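Local coordinates for protein acetyltransferase (Vibrio fischeri, PDB 3JVN) that probably transfers an acyl group, most likely acetyl from acetyl-CoA, as a member of the GNAT acetyltransferase family, at residues A[24-29]-A[96-101]. Numbering follows the deposited sequence.
Sequences HDEHHQ and IEKEYR
Glu26 OE1 is hydrogen-bonded to the hydroxyl of Tyr95, at the end of strand 86-96, while OE2 reaches the guanidinium of Arg101 only through a long salt bridge, 3.7 Å from Glu26 OE2 to Arg101 NH1. Arg101 NH2 stands just as far from that oxygen, so the attraction is probably spread over both terminal nitrogens. The carboxylate and guanidinium planes are turned 55° apart, and OE2 approaches obliquely rather than as one half of a flat, two-pronged pair. Glu26 spans the distance by staying extended beyond CG (chi2 170°), which carries its charge from the helix to the loop. Arg101, in contrast, folds back at chi2 and chi3 over its own loop: NH1 points at the carbonyl oxygen of Ile96, modelled so close (2.4 Å from Arg101 NH1 to Ile96 O) that the exact geometry is doubtful, and one guanidinium face lies against Lys98 CA. Lys98 meets the carboxylate through its aliphatic part, with CG 3.8 Å from Glu26 OE1. Its ammonium runs on past the acid, leaving NZ 6.0 Å from Glu26 OE1, where any attraction is probably weak. This small surface contact buries 88 Å² and links the C-terminal part of helix 13-30 to the loop after strand 86-96. Arg101 opens the Q/R-x-x-G-x-G/A motif there, which, as in other GNAT enzymes, probably binds the acetyl-CoA pyrophosphate.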
loop_
_atom_site.group_PDB
_atom_site.type_symbol
_atom_site.label_atom_id
_atom_site.label_comp_id
_atom_site.label_asym_id
_atom_site.label_seq_id
_atom_site.Cartn_x
_atom_site.Cartn_y
_atom_site.Cartn_z
ATOM N N HIS A 24 6.627 -19.711 -15.083
ATOM C CA HIS A 24 7.405 -20.176 -13.948
ATOM C C HIS A 24 8.683 -20.870 -14.366
ATOM O O HIS A 24 9.696 -20.779 -13.672
ATOM C CB HIS A 24 6.565 -21.117 -13.098
ATOM C CG HIS A 24 5.394 -20.446 -12.452
ATOM N ND1 HIS A 24 4.298 -21.141 -11.984
ATOM C CD2 HIS A 24 5.149 -19.141 -12.199
ATOM C CE1 HIS A 24 3.429 -20.290 -11.472
ATOM N NE2 HIS A 24 3.920 -19.070 -11.589
ATOM N N ASP A 25 8.648 -21.556 -15.502
ATOM C CA ASP A 25 9.834 -22.259 -15.975
ATOM C C ASP A 25 10.972 -21.295 -16.274
ATOM O O ASP A 25 12.083 -21.456 -15.767
ATOM C CB ASP A 25 9.518 -23.060 -17.234
ATOM C CG ASP A 25 10.652 -23.983 -17.623
ATOM O OD1 ASP A 25 10.854 -24.988 -16.919
ATOM O OD2 ASP A 25 11.354 -23.705 -18.611
ATOM N N GLU A 26 10.686 -20.298 -17.106
ATOM C CA GLU A 26 11.674 -19.299 -17.478
ATOM C C GLU A 26 12.164 -18.550 -16.236
ATOM O O GLU A 26 13.296 -18.078 -16.195
ATOM C CB GLU A 26 11.068 -18.316 -18.492
ATOM C CG GLU A 26 10.450 -18.994 -19.722
ATOM C CD GLU A 26 9.647 -18.043 -20.608
ATOM O OE1 GLU A 26 8.970 -18.529 -21.547
ATOM O OE2 GLU A 26 9.689 -16.814 -20.368
ATOM N N HIS A 27 11.307 -18.448 -15.223
ATOM C CA HIS A 27 11.665 -17.768 -13.984
ATOM C C HIS A 27 12.838 -18.477 -13.317
ATOM O O HIS A 27 13.819 -17.848 -12.923
ATOM C CB HIS A 27 10.455 -17.727 -13.039
ATOM C CG HIS A 27 9.664 -16.453 -13.115
ATOM N ND1 HIS A 27 9.675 -15.632 -14.226
ATOM C CD2 HIS A 27 8.837 -15.865 -12.222
ATOM C CE1 HIS A 27 8.890 -14.592 -14.007
ATOM N NE2 HIS A 27 8.368 -14.706 -12.800
ATOM N N HIS A 28 12.730 -19.797 -13.215
ATOM C CA HIS A 28 13.755 -20.642 -12.604
ATOM C C HIS A 28 15.014 -20.739 -13.469
ATOM O O HIS A 28 16.017 -21.316 -13.053
ATOM C CB HIS A 28 13.190 -22.046 -12.390
ATOM C CG HIS A 28 13.999 -22.888 -11.457
ATOM N ND1 HIS A 28 14.082 -22.627 -10.108
ATOM C CD2 HIS A 28 14.786 -23.967 -11.683
ATOM C CE1 HIS A 28 14.886 -23.508 -9.541
ATOM N NE2 HIS A 28 15.328 -24.331 -10.475
ATOM N N GLN A 29 14.959 -20.173 -14.671
ATOM C CA GLN A 29 16.095 -20.205 -15.585
ATOM C C GLN A 29 16.937 -18.923 -15.581
ATOM O O GLN A 29 18.090 -18.929 -16.022
ATOM C CB GLN A 29 15.609 -20.540 -17.002
ATOM C CG GLN A 29 15.213 -22.016 -17.155
ATOM C CD GLN A 29 14.641 -22.360 -18.527
ATOM O OE1 GLN A 29 14.523 -23.534 -18.882
ATOM N NE2 GLN A 29 14.264 -21.338 -19.293
ATOM N N ILE A 96 4.155 -13.584 -21.866
ATOM C CA ILE A 96 3.984 -13.477 -23.311
ATOM C C ILE A 96 4.856 -14.518 -24.004
ATOM O O ILE A 96 6.004 -14.736 -23.624
ATOM C CB ILE A 96 4.394 -12.081 -23.860
ATOM C CG1 ILE A 96 3.823 -10.964 -22.982
ATOM C CG2 ILE A 96 3.876 -11.921 -25.285
ATOM C CD1 ILE A 96 4.781 -10.500 -21.889
ATOM N N GLU A 97 4.303 -15.172 -25.017
ATOM C CA GLU A 97 5.051 -16.174 -25.757
ATOM C C GLU A 97 6.295 -15.501 -26.295
ATOM O O GLU A 97 6.223 -14.374 -26.790
ATOM C CB GLU A 97 4.215 -16.702 -26.910
ATOM C CG GLU A 97 2.976 -17.447 -26.463
ATOM C CD GLU A 97 3.299 -18.810 -25.889
ATOM O OE1 GLU A 97 2.362 -19.627 -25.745
ATOM O OE2 GLU A 97 4.485 -19.063 -25.574
ATOM N N LYS A 98 7.429 -16.194 -26.196
ATOM C CA LYS A 98 8.713 -15.664 -26.657
ATOM C C LYS A 98 8.631 -15.273 -28.134
ATOM O O LYS A 98 9.422 -14.468 -28.627
ATOM C CB LYS A 98 9.830 -16.703 -26.428
ATOM C CG LYS A 98 10.027 -17.092 -24.942
ATOM C CD LYS A 98 11.406 -17.725 -24.637
ATOM C CE LYS A 98 12.563 -16.722 -24.856
ATOM N NZ LYS A 98 13.967 -17.225 -24.575
ATOM N N GLU A 99 7.639 -15.822 -28.826
ATOM C CA GLU A 99 7.444 -15.540 -30.239
ATOM C C GLU A 99 6.618 -14.268 -30.464
ATOM O O GLU A 99 6.579 -13.733 -31.574
ATOM C CB GLU A 99 6.750 -16.731 -30.893
ATOM C CG GLU A 99 6.628 -16.637 -32.395
ATOM C CD GLU A 99 5.578 -17.572 -32.936
ATOM O OE1 GLU A 99 5.699 -18.793 -32.694
ATOM O OE2 GLU A 99 4.632 -17.085 -33.590
ATOM N N TYR A 100 5.967 -13.781 -29.412
ATOM C CA TYR A 100 5.138 -12.586 -29.530
ATOM C C TYR A 100 5.579 -11.373 -28.709
ATOM O O TYR A 100 4.855 -10.373 -28.627
ATOM C CB TYR A 100 3.691 -12.941 -29.192
ATOM C CG TYR A 100 3.006 -13.735 -30.279
ATOM C CD1 TYR A 100 2.205 -13.104 -31.228
ATOM C CD2 TYR A 100 3.181 -15.117 -30.376
ATOM C CE1 TYR A 100 1.594 -13.828 -32.251
ATOM C CE2 TYR A 100 2.576 -15.851 -31.397
ATOM C CZ TYR A 100 1.785 -15.196 -32.329
ATOM O OH TYR A 100 1.187 -15.908 -33.341
ATOM N N ARG A 101 6.757 -11.450 -28.099
ATOM C CA ARG A 101 7.254 -10.324 -27.317
ATOM C C ARG A 101 7.708 -9.216 -28.267
ATOM O O ARG A 101 7.765 -9.419 -29.481
ATOM C CB ARG A 101 8.412 -10.761 -26.412
ATOM C CG ARG A 101 7.963 -11.180 -25.025
ATOM C CD ARG A 101 7.990 -12.686 -24.815
ATOM N NE ARG A 101 9.285 -13.161 -24.340
ATOM C CZ ARG A 101 9.448 -14.277 -23.635
ATOM N NH1 ARG A 101 8.396 -15.023 -23.329
ATOM N NH2 ARG A 101 10.656 -14.653 -23.230
#